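Local coordinates for protein probable zinc protease (Pseudomonas aeruginosa, PDB 4NNZ) that forms one subunit of a heterodimeric zinc protease of the peptidase M16 family and probably takes part in metal-dependent cleavage of peptide bonds, at residues A[245-250]-A[417-422]; A[297-302]-A[311-316]; A[331-336]-A[410-415]. All blocks are in the same frame, centred on the assembly; numbering follows the deposited sequence.

Contact 1: A[245-250]-A[417-422]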
loop_
_atom_site.group_PDB
_atom_site.type_symbol
_atom_site.label_atom_id
_atom_site.label_comp_id
_atom_site.label_asym_id
_atom_site.label_seq_id
_atom_site.Cartn_x
_atom_site.Cartn_y
_atom_site.Cartn_z
ATOM N N PRO A 245 10.905 -15.185 -21.817
ATOM C CA PRO A 245 11.460 -14.644 -20.588
ATOM C C PRO A 245 11.812 -13.190 -20.736
ATOM O O PRO A 245 12.266 -12.818 -21.771
ATOM C CB PRO A 245 12.727 -15.436 -20.424
ATOM C CG PRO A 245 12.440 -16.712 -21.080
ATOM C CD PRO A 245 11.550 -16.424 -22.223
ATOM N N ASN A 246 11.604 -12.375 -19.722
ATOM C CA ASN A 246 11.911 -10.969 -19.840
ATOM C C ASN A 246 12.200 -10.259 -18.545
ATOM O O ASN A 246 11.866 -10.720 -17.498
ATOM C CB ASN A 246 10.848 -10.254 -20.649
ATOM C CG ASN A 246 9.537 -10.165 -19.937
ATOM O OD1 ASN A 246 8.884 -11.150 -19.724
ATOM N ND2 ASN A 246 9.156 -8.964 -19.562
ATOM N N LEU A 247 12.851 -9.124 -18.651
ATOM C CA LEU A 247 13.391 -8.432 -17.528
ATOM C C LEU A 247 12.778 -7.085 -17.398
ATOM O O LEU A 247 12.641 -6.392 -18.351
ATOM C CB LEU A 247 14.886 -8.273 -17.698
ATOM C CG LEU A 247 15.650 -7.866 -16.456
ATOM C CD1 LEU A 247 15.591 -8.945 -15.421
ATOM C CD2 LEU A 247 17.070 -7.586 -16.810
ATOM N N ILE A 248 12.403 -6.722 -16.193
ATOM C CA ILE A 248 11.919 -5.406 -15.925
ATOM C C ILE A 248 12.773 -4.798 -14.849
ATOM O O ILE A 248 12.936 -5.367 -13.840
ATOM C CB ILE A 248 10.482 -5.474 -15.424
ATOM C CG1 ILE A 248 9.688 -6.465 -16.245
ATOM C CG2 ILE A 248 9.840 -4.107 -15.422
ATOM C CD1 ILE A 248 8.203 -6.354 -16.075
ATOM N N MET A 249 13.325 -3.631 -15.089
ATOM C CA MET A 249 14.033 -2.893 -14.062
ATOM C C MET A 249 13.441 -1.523 -13.851
ATOM O O MET A 249 13.239 -0.801 -14.773
ATOM C CB MET A 249 15.483 -2.745 -14.436
ATOM C CG MET A 249 16.238 -4.043 -14.428
ATOM S SD MET A 249 17.852 -3.898 -15.144
ATOM C CE MET A 249 18.727 -2.990 -13.910
ATOM N N GLY A 250 13.166 -1.165 -12.620
ATOM C CA GLY A 250 12.630 0.140 -12.318
ATOM C C GLY A 250 13.421 0.888 -11.286
ATOM O O GLY A 250 13.815 0.323 -10.343
ATOM N N LEU A 417 13.723 -4.973 -9.556
ATOM C CA LEU A 417 13.965 -5.762 -10.725
ATOM C C LEU A 417 13.112 -7.005 -10.696
ATOM O O LEU A 417 13.056 -7.667 -9.715
ATOM C CB LEU A 417 15.429 -6.145 -10.793
ATOM C CG LEU A 417 15.821 -7.160 -11.834
ATOM C CD1 LEU A 417 17.238 -6.968 -12.253
ATOM C CD2 LEU A 417 15.603 -8.555 -11.342
ATOM N N ALA A 418 12.442 -7.313 -11.787
ATOM C CA ALA A 418 11.638 -8.507 -11.851
ATOM C C ALA A 418 11.921 -9.409 -13.028
ATOM O O ALA A 418 11.995 -8.949 -14.106
ATOM C CB ALA A 418 10.188 -8.142 -11.835
ATOM N N GLN A 419 12.030 -10.705 -12.803
ATOM C CA GLN A 419 12.189 -11.660 -13.869
ATOM C C GLN A 419 10.859 -12.289 -14.137
ATOM O O GLN A 419 10.241 -12.803 -13.255
ATOM C CB GLN A 419 13.202 -12.731 -13.493
ATOM C CG GLN A 419 14.499 -12.163 -12.967
ATOM C CD GLN A 419 15.672 -13.111 -12.957
ATOM O OE1 GLN A 419 15.551 -14.285 -12.731
ATOM N NE2 GLN A 419 16.828 -12.569 -13.167
ATOM N N VAL A 420 10.408 -12.212 -15.365
ATOM C CA VAL A 420 9.170 -12.827 -15.696
ATOM C C VAL A 420 9.463 -14.047 -16.496
ATOM O O VAL A 420 9.985 -13.964 -17.556
ATOM C CB VAL A 420 8.306 -11.902 -16.517
ATOM C CG1 VAL A 420 6.931 -12.473 -16.668
ATOM C CG2 VAL A 420 8.249 -10.541 -15.891
ATOM N N LEU A 421 9.141 -15.188 -15.952
ATOM C CA LEU A 421 9.550 -16.405 -16.559
ATOM C C LEU A 421 8.438 -17.275 -16.999
ATOM O O LEU A 421 7.395 -17.295 -16.428
ATOM C CB LEU A 421 10.448 -17.181 -15.630
ATOM C CG LEU A 421 11.773 -16.521 -15.368
ATOM C CD1 LEU A 421 12.445 -17.244 -14.244
ATOM C CD2 LEU A 421 12.630 -16.581 -16.587
ATOM N N PRO A 422 8.700 -18.061 -18.017
ATOM C CA PRO A 422 7.719 -18.994 -18.530
ATOM C C PRO A 422 7.579 -20.173 -17.657
ATOM O O PRO A 422 8.553 -20.669 -17.200
ATOM C CB PRO A 422 8.323 -19.441 -19.841
ATOM C CG PRO A 422 9.701 -18.968 -19.844
ATOM C CD PRO A 422 9.713 -17.755 -19.020
#
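Leu247 and Met249 meet Leu417 across two neighbouring antiparallel strands of the mixed beta sheet in the C-terminal half of this M16-family protein. The last strand, 415-422, is inserted between 233-240, to which it runs parallel, and 246-253, so this pairing makes the C-terminal strand an interior one, second from one edge of the sheet. Leu417 has CG anti to the backbone N (chi1 170°), a torsion that sends its branch toward the facing strand. There its CD1 packs against Met249 CG at 3.8 Å, the two side chains lying side by side and pointing the same way. Leu247, two residues before Met249 on the same face, meets Leu417 diagonally, with its CD1 4.0 Å from Leu417 CG. Flexible methionine and branched leucines suit a buried face packed on helix 325-341: Leu247 also touches Val328 of that helix, and the amide of Gln419 turns to Glu326, whose carboxylate accepts a bond from NE2.

The reverse face carries Asn246, Ile248, Ala418 and Val420 and lies under helix 140-152. Ile248 reaches along it so that CD1 is 4.2 Å from Val420 CG2, while the short methyl of Ala418, beside Ile248, packs on Leu236 of strand 233-240. Between the faces, two hydrogen-bonded pairs stitch the backbones together: Ile248 and Ala418 exchange bonds, as do Asn246 and Val420, the one from Val420 N to Asn246 O (3.0 Å) being almost straight at 177°. Where the strands run out, Pro245 and Pro422 cross at about a right angle, with Pro245 CG 3.6 Å from Pro422 CD; rings without an amide hydrogen suit a place where the pairing stops. Next to them Asn246 OD1 rests 3.3 Å from Val420 CB.

Contact 2: A[297-302]-A[311-316]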
loop_
_atom_site.group_PDB
_atom_site.type_symbol
_atom_site.label_atom_id
_atom_site.label_comp_id
_atom_site.label_asym_id
_atom_site.label_seq_id
_atom_site.Cartn_x
_atom_site.Cartn_y
_atom_site.Cartn_z
ATOM N N ALA A 297 14.610 -3.981 -26.288
ATOM C CA ALA A 297 14.733 -3.315 -25.032
ATOM C C ALA A 297 14.088 -1.953 -25.098
ATOM O O ALA A 297 14.215 -1.266 -26.065
ATOM C CB ALA A 297 16.187 -3.210 -24.650
ATOM N N SER A 298 13.402 -1.564 -24.049
ATOM C CA SER A 298 12.738 -0.285 -24.012
ATOM C C SER A 298 12.874 0.436 -22.699
ATOM O O SER A 298 13.414 -0.083 -21.763
ATOM C CB SER A 298 11.293 -0.428 -24.357
ATOM O OG SER A 298 10.707 -1.379 -23.535
ATOM N N THR A 299 12.406 1.665 -22.678
ATOM C CA THR A 299 12.361 2.460 -21.487
ATOM C C THR A 299 11.066 3.222 -21.432
ATOM O O THR A 299 10.501 3.571 -22.435
ATOM C CB THR A 299 13.515 3.465 -21.390
ATOM O OG1 THR A 299 13.273 4.548 -22.261
ATOM C CG2 THR A 299 14.767 2.870 -21.763
ATOM N N TYR A 300 10.575 3.435 -20.233
ATOM C CA TYR A 300 9.460 4.294 -20.040
ATOM C C TYR A 300 9.678 5.095 -18.782
ATOM O O TYR A 300 10.075 4.560 -17.808
ATOM C CB TYR A 300 8.203 3.447 -19.986
ATOM C CG TYR A 300 6.947 4.165 -19.582
ATOM C CD1 TYR A 300 6.301 5.021 -20.435
ATOM C CD2 TYR A 300 6.407 3.971 -18.334
ATOM C CE1 TYR A 300 5.152 5.673 -20.054
ATOM C CE2 TYR A 300 5.265 4.620 -17.944
ATOM C CZ TYR A 300 4.634 5.463 -18.804
ATOM O OH TYR A 300 3.481 6.081 -18.385
ATOM N N TYR A 301 9.499 6.398 -18.828
ATOM C CA TYR A 301 9.517 7.247 -17.645
ATOM C C TYR A 301 8.493 8.352 -17.759
ATOM O O TYR A 301 8.595 9.142 -18.651
ATOM C CB TYR A 301 10.893 7.869 -17.506
ATOM C CG TYR A 301 11.016 8.959 -16.484
ATOM C CD1 TYR A 301 10.605 8.764 -15.202
ATOM C CD2 TYR A 301 11.567 10.167 -16.803
ATOM C CE1 TYR A 301 10.716 9.737 -14.270
ATOM C CE2 TYR A 301 11.688 11.150 -15.868
ATOM C CZ TYR A 301 11.259 10.913 -14.599
ATOM O OH TYR A 301 11.365 11.852 -13.647
ATOM N N ASP A 302 7.524 8.429 -16.862
ATOM C CA ASP A 302 6.589 9.535 -16.875
ATOM C C ASP A 302 7.047 10.605 -15.929
ATOM O O ASP A 302 7.098 10.405 -14.760
ATOM C CB ASP A 302 5.195 9.094 -16.482
ATOM C CG ASP A 302 4.185 10.202 -16.594
ATOM O OD1 ASP A 302 4.579 11.347 -16.747
ATOM O OD2 ASP A 302 2.985 9.942 -16.526
ATOM N N PHE A 311 11.643 5.052 -13.304
ATOM C CA PHE A 311 12.358 5.007 -14.550
ATOM C C PHE A 311 12.497 3.570 -14.919
ATOM O O PHE A 311 13.097 2.830 -14.232
ATOM C CB PHE A 311 13.739 5.616 -14.406
ATOM C CG PHE A 311 14.469 5.769 -15.700
ATOM C CD1 PHE A 311 15.123 4.716 -16.264
ATOM C CD2 PHE A 311 14.497 6.964 -16.341
ATOM C CE1 PHE A 311 15.784 4.853 -17.443
ATOM C CE2 PHE A 311 15.163 7.108 -17.519
ATOM C CZ PHE A 311 15.803 6.053 -18.070
ATOM N N VAL A 312 11.927 3.184 -16.035
ATOM C CA VAL A 312 11.755 1.792 -16.332
ATOM C C VAL A 312 12.499 1.248 -17.523
ATOM O O VAL A 312 12.595 1.851 -18.529
ATOM C CB VAL A 312 10.275 1.437 -16.436
ATOM C CG1 VAL A 312 10.098 -0.032 -16.665
ATOM C CG2 VAL A 312 9.590 1.798 -15.159
ATOM N N LEU A 313 13.035 0.067 -17.365
ATOM C CA LEU A 313 13.739 -0.601 -18.419
ATOM C C LEU A 313 13.108 -1.941 -18.716
ATOM O O LEU A 313 12.714 -2.652 -17.842
ATOM C CB LEU A 313 15.181 -0.790 -18.028
ATOM C CG LEU A 313 16.052 0.404 -18.319
ATOM C CD1 LEU A 313 16.300 1.206 -17.075
ATOM C CD2 LEU A 313 17.346 -0.036 -18.939
ATOM N N SER A 314 12.987 -2.252 -19.985
ATOM C CA SER A 314 12.458 -3.514 -20.408
ATOM C C SER A 314 13.316 -4.185 -21.466
ATOM O O SER A 314 13.606 -3.596 -22.466
ATOM C CB SER A 314 11.098 -3.266 -20.967
ATOM O OG SER A 314 10.207 -4.169 -20.451
ATOM N N ALA A 315 13.718 -5.409 -21.247
ATOM C CA ALA A 315 14.448 -6.107 -22.262
ATOM C C ALA A 315 14.041 -7.530 -22.286
ATOM O O ALA A 315 13.696 -8.068 -21.295
ATOM C CB ALA A 315 15.928 -5.997 -22.009
ATOM N N THR A 316 14.091 -8.137 -23.437
ATOM C CA THR A 316 13.887 -9.544 -23.525
ATOM C C THR A 316 15.167 -10.107 -24.087
ATOM O O THR A 316 15.836 -9.457 -24.845
ATOM C CB THR A 316 12.642 -9.900 -24.336
ATOM O OG1 THR A 316 12.893 -9.677 -25.706
ATOM C CG2 THR A 316 11.516 -9.037 -23.943
#
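Tyr301 and Phe311 both place CG anti to the backbone N (chi1 169° and -172°), and these torsions swing the two rings out on the same face of the sheet, where Tyr301 CB comes to 3.9 Å from Phe311 CD2. The side chains cross at about a right angle, while the ring planes are inclined by only 38° with centroids 5.8 Å apart. A tyrosine suits this partly exposed spot because its ring can pack among Val265, Leu268 and Arg269 of helix 262-276 while its hydroxyl bonds to Pro254 O. The strands concerned, 294-301 and 309-317, form a beta hairpin, 294-301 being one of the two edge strands of its sheet within this chain. Their backbones are joined at Tyr300 and Val312, which exchange bonds: Val312 N to Tyr300 O at 2.9 Å and Tyr300 N to Val312 O at 3.1 Å. Farther along, Ser314 N reaches Ser298 O at 2.8 Å. Ser298 OG, tucked back over its own backbone (chi1 54°), lies 3.2 Å from Ser314 CB. On the opposite face, the one that carries Tyr301 and Phe311, Ala297 CB meets Ala315 CB at 3.8 Å; Ala315 also touches Val328 of helix 325-341, and small side chains allow that close approach.

Contact 3: A[331-336]-A[410-415]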
loop_
_atom_site.group_PDB
_atom_site.type_symbol
_atom_site.label_atom_id
_atom_site.label_comp_id
_atom_site.label_asym_id
_atom_site.label_seq_id
_atom_site.Cartn_x
_atom_site.Cartn_y
_atom_site.Cartn_z
ATOM N N GLY A 331 24.324 -6.640 -18.781
ATOM C CA GLY A 331 24.419 -5.727 -19.881
ATOM C C GLY A 331 23.782 -4.375 -19.692
ATOM O O GLY A 331 24.327 -3.395 -20.097
ATOM N N LEU A 332 22.611 -4.324 -19.107
ATOM C CA LEU A 332 21.989 -3.071 -18.804
ATOM C C LEU A 332 22.761 -2.247 -17.805
ATOM O O LEU A 332 22.860 -1.062 -17.954
ATOM C CB LEU A 332 20.572 -3.293 -18.326
ATOM C CG LEU A 332 19.644 -3.799 -19.411
ATOM C CD1 LEU A 332 18.393 -4.397 -18.847
ATOM C CD2 LEU A 332 19.295 -2.741 -20.419
ATOM N N TRP A 333 23.301 -2.867 -16.780
ATOM C CA TRP A 333 24.061 -2.141 -15.795
ATOM C C TRP A 333 25.278 -1.534 -16.446
ATOM O O TRP A 333 25.663 -0.454 -16.122
ATOM C CB TRP A 333 24.439 -3.021 -14.621
ATOM C CG TRP A 333 23.471 -3.014 -13.492
ATOM C CD1 TRP A 333 22.770 -4.059 -13.051
ATOM C CD2 TRP A 333 23.115 -1.922 -12.658
ATOM N NE1 TRP A 333 21.996 -3.709 -12.016
ATOM C CE2 TRP A 333 22.193 -2.392 -11.749
ATOM C CE3 TRP A 333 23.493 -0.594 -12.593
ATOM C CZ2 TRP A 333 21.639 -1.594 -10.795
ATOM C CZ3 TRP A 333 22.941 0.188 -11.655
ATOM C CH2 TRP A 333 22.029 -0.303 -10.764
ATOM N N LYS A 334 25.856 -2.228 -17.396
ATOM C CA LYS A 334 27.011 -1.727 -18.077
ATOM C C LYS A 334 26.702 -0.454 -18.803
ATOM O O LYS A 334 27.448 0.477 -18.757
ATOM C CB LYS A 334 27.460 -2.745 -19.094
ATOM C CG LYS A 334 28.905 -3.131 -18.978
ATOM C CD LYS A 334 29.388 -3.835 -20.226
ATOM C CE LYS A 334 30.000 -2.877 -21.232
ATOM N NZ LYS A 334 31.322 -3.323 -21.734
ATOM N N GLN A 335 25.594 -0.431 -19.493
ATOM C CA GLN A 335 25.141 0.760 -20.146
ATOM C C GLN A 335 24.789 1.878 -19.206
ATOM O O GLN A 335 25.045 3.000 -19.491
ATOM C CB GLN A 335 23.985 0.425 -21.054
ATOM C CG GLN A 335 24.360 -0.607 -22.080
ATOM C CD GLN A 335 25.600 -0.224 -22.842
ATOM O OE1 GLN A 335 25.767 0.918 -23.201
ATOM N NE2 GLN A 335 26.472 -1.174 -23.079
ATOM N N LEU A 336 24.163 1.571 -18.096
ATOM C CA LEU A 336 23.926 2.563 -17.082
ATOM C C LEU A 336 25.199 3.091 -16.479
ATOM O O LEU A 336 25.289 4.241 -16.211
ATOM C CB LEU A 336 23.009 2.035 -16.006
ATOM C CG LEU A 336 21.631 1.622 -16.485
ATOM C CD1 LEU A 336 20.899 0.772 -15.484
ATOM C CD2 LEU A 336 20.803 2.813 -16.849
ATOM N N PHE A 410 20.615 5.727 -10.655
ATOM C CA PHE A 410 20.757 4.366 -11.051
ATOM C C PHE A 410 21.579 3.599 -10.057
ATOM O O PHE A 410 22.571 3.045 -10.377
ATOM C CB PHE A 410 21.332 4.291 -12.449
ATOM C CG PHE A 410 20.460 4.923 -13.478
ATOM C CD1 PHE A 410 19.106 4.884 -13.339
ATOM C CD2 PHE A 410 20.989 5.561 -14.557
ATOM C CE1 PHE A 410 18.285 5.466 -14.247
ATOM C CE2 PHE A 410 20.172 6.148 -15.480
ATOM C CZ PHE A 410 18.815 6.100 -15.323
ATOM N N THR A 411 21.099 3.537 -8.843
ATOM C CA THR A 411 21.751 2.850 -7.783
ATOM C C THR A 411 20.941 1.640 -7.422
ATOM O O THR A 411 19.759 1.647 -7.580
ATOM C CB THR A 411 21.844 3.747 -6.568
ATOM O OG1 THR A 411 20.562 3.905 -5.999
ATOM C CG2 THR A 411 22.328 5.067 -6.948
ATOM N N PRO A 412 21.555 0.604 -6.911
ATOM C CA PRO A 412 20.814 -0.592 -6.572
ATOM C C PRO A 412 19.842 -0.338 -5.474
ATOM O O PRO A 412 18.900 -1.036 -5.364
ATOM C CB PRO A 412 21.885 -1.542 -6.129
ATOM C CG PRO A 412 23.048 -1.150 -6.904
ATOM C CD PRO A 412 22.969 0.311 -7.105
ATOM N N SER A 413 20.071 0.672 -4.678
ATOM C CA SER A 413 19.176 1.009 -3.602
ATOM C C SER A 413 17.854 1.507 -4.086
ATOM O O SER A 413 16.953 1.593 -3.338
ATOM C CB SER A 413 19.794 2.005 -2.652
ATOM O OG SER A 413 20.236 3.135 -3.320
ATOM N N ARG A 414 17.770 1.864 -5.341
ATOM C CA ARG A 414 16.563 2.414 -5.876
ATOM C C ARG A 414 15.880 1.477 -6.828
ATOM O O ARG A 414 14.940 1.829 -7.438
ATOM C CB ARG A 414 16.868 3.715 -6.573
ATOM C CG ARG A 414 17.330 4.793 -5.651
ATOM C CD ARG A 414 18.049 5.880 -6.386
ATOM N NE ARG A 414 18.110 7.074 -5.589
ATOM C CZ ARG A 414 19.069 7.358 -4.732
ATOM N NH1 ARG A 414 20.061 6.546 -4.573
ATOM N NH2 ARG A 414 19.036 8.465 -4.054
ATOM N N LEU A 415 16.384 0.275 -6.923
ATOM C CA LEU A 415 15.991 -0.654 -7.928
ATOM C C LEU A 415 14.983 -1.698 -7.503
ATOM O O LEU A 415 15.134 -2.305 -6.489
ATOM C CB LEU A 415 17.228 -1.359 -8.437
ATOM C CG LEU A 415 17.021 -2.571 -9.310
ATOM C CD1 LEU A 415 16.585 -2.132 -10.678
ATOM C CD2 LEU A 415 18.288 -3.354 -9.404
#
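Trp333 lies against Phe410 and Leu415, and Leu336 against Phe410, where helix 325-341 meets the loop that leads from helix 399-409 into strand 415-422, in the alpha/beta C-terminal half of the M16 fold. The helix lies on one face of the mixed sheet, and the loop passes beside it. Trp333 has an unusual first torsion (chi1 -91°), and with it the indole is carried round so that its six-membered ring lies against the loop. CZ3 is 3.2 Å from Phe410 O, in the plane of the indole, so a rim C-H faces a carbonyl oxygen that also receives a weak hydrogen bond from Lys340 NZ. At the same edge CZ2 meets Leu415 CD2 at 4.0 Å. CH2 makes a further apolar contact with Pro412 CD at 3.8 Å. A wide, flat side chain is apt here because its edge can touch Phe410 and Leu415 at once.

Leu336 divides its two methyls between aromatic rings. CD1 sits 4.1 Å above the plane of the Trp333 indole, offset toward the rim, whereas CD2 makes a CH-pi contact with Phe410, 3.8 Å from the ring centroid and 22° off the normal. Phe410 follows directly on helix 399-409, at the point where the chain turns out of it; with CG anti to the carbonyl carbon (chi1 -62°) its ring drops toward the sheet, where it also meets Phe311 edge-to-face. A buried phenylalanine can thus offer a face to the leucine and still pack on the strands.

Within the loop, polar residues tie the short 3-10 segment 412-414. Ser413 OG also bonds Glu230. Thr411 OG1 donates to Ser413 OG at 2.8 Å and accepts from Arg414 NH1 at 3.0 Å, lying in the guanidinium plane.

How the contacts relate
All three contacts belong to one layered unit. Contacts 1 and 2, with centres about 11 Å apart, are two pairings of one sheet, separated by the pairing of 246-253 with 309-317, in which Met249 O lies 2.7 Å from Leu313 N, probably a hydrogen bond. Contact 3 packs beside them, its centre about 14 Å from that of contact 1 and 12 Å from that of contact 2. Leu332 of helix 325-341 touches contact 1, its CD1 3.8 Å from Met249 SD, and contact 2, its CD2 3.6 Å from Leu313 CD2; Trp333 NE1 adds Met249 CE at 3.8 Å. In M16 enzymes the zinc-binding HxxEH motif belongs to the N-terminal half, whereas these elements build the C-terminal half.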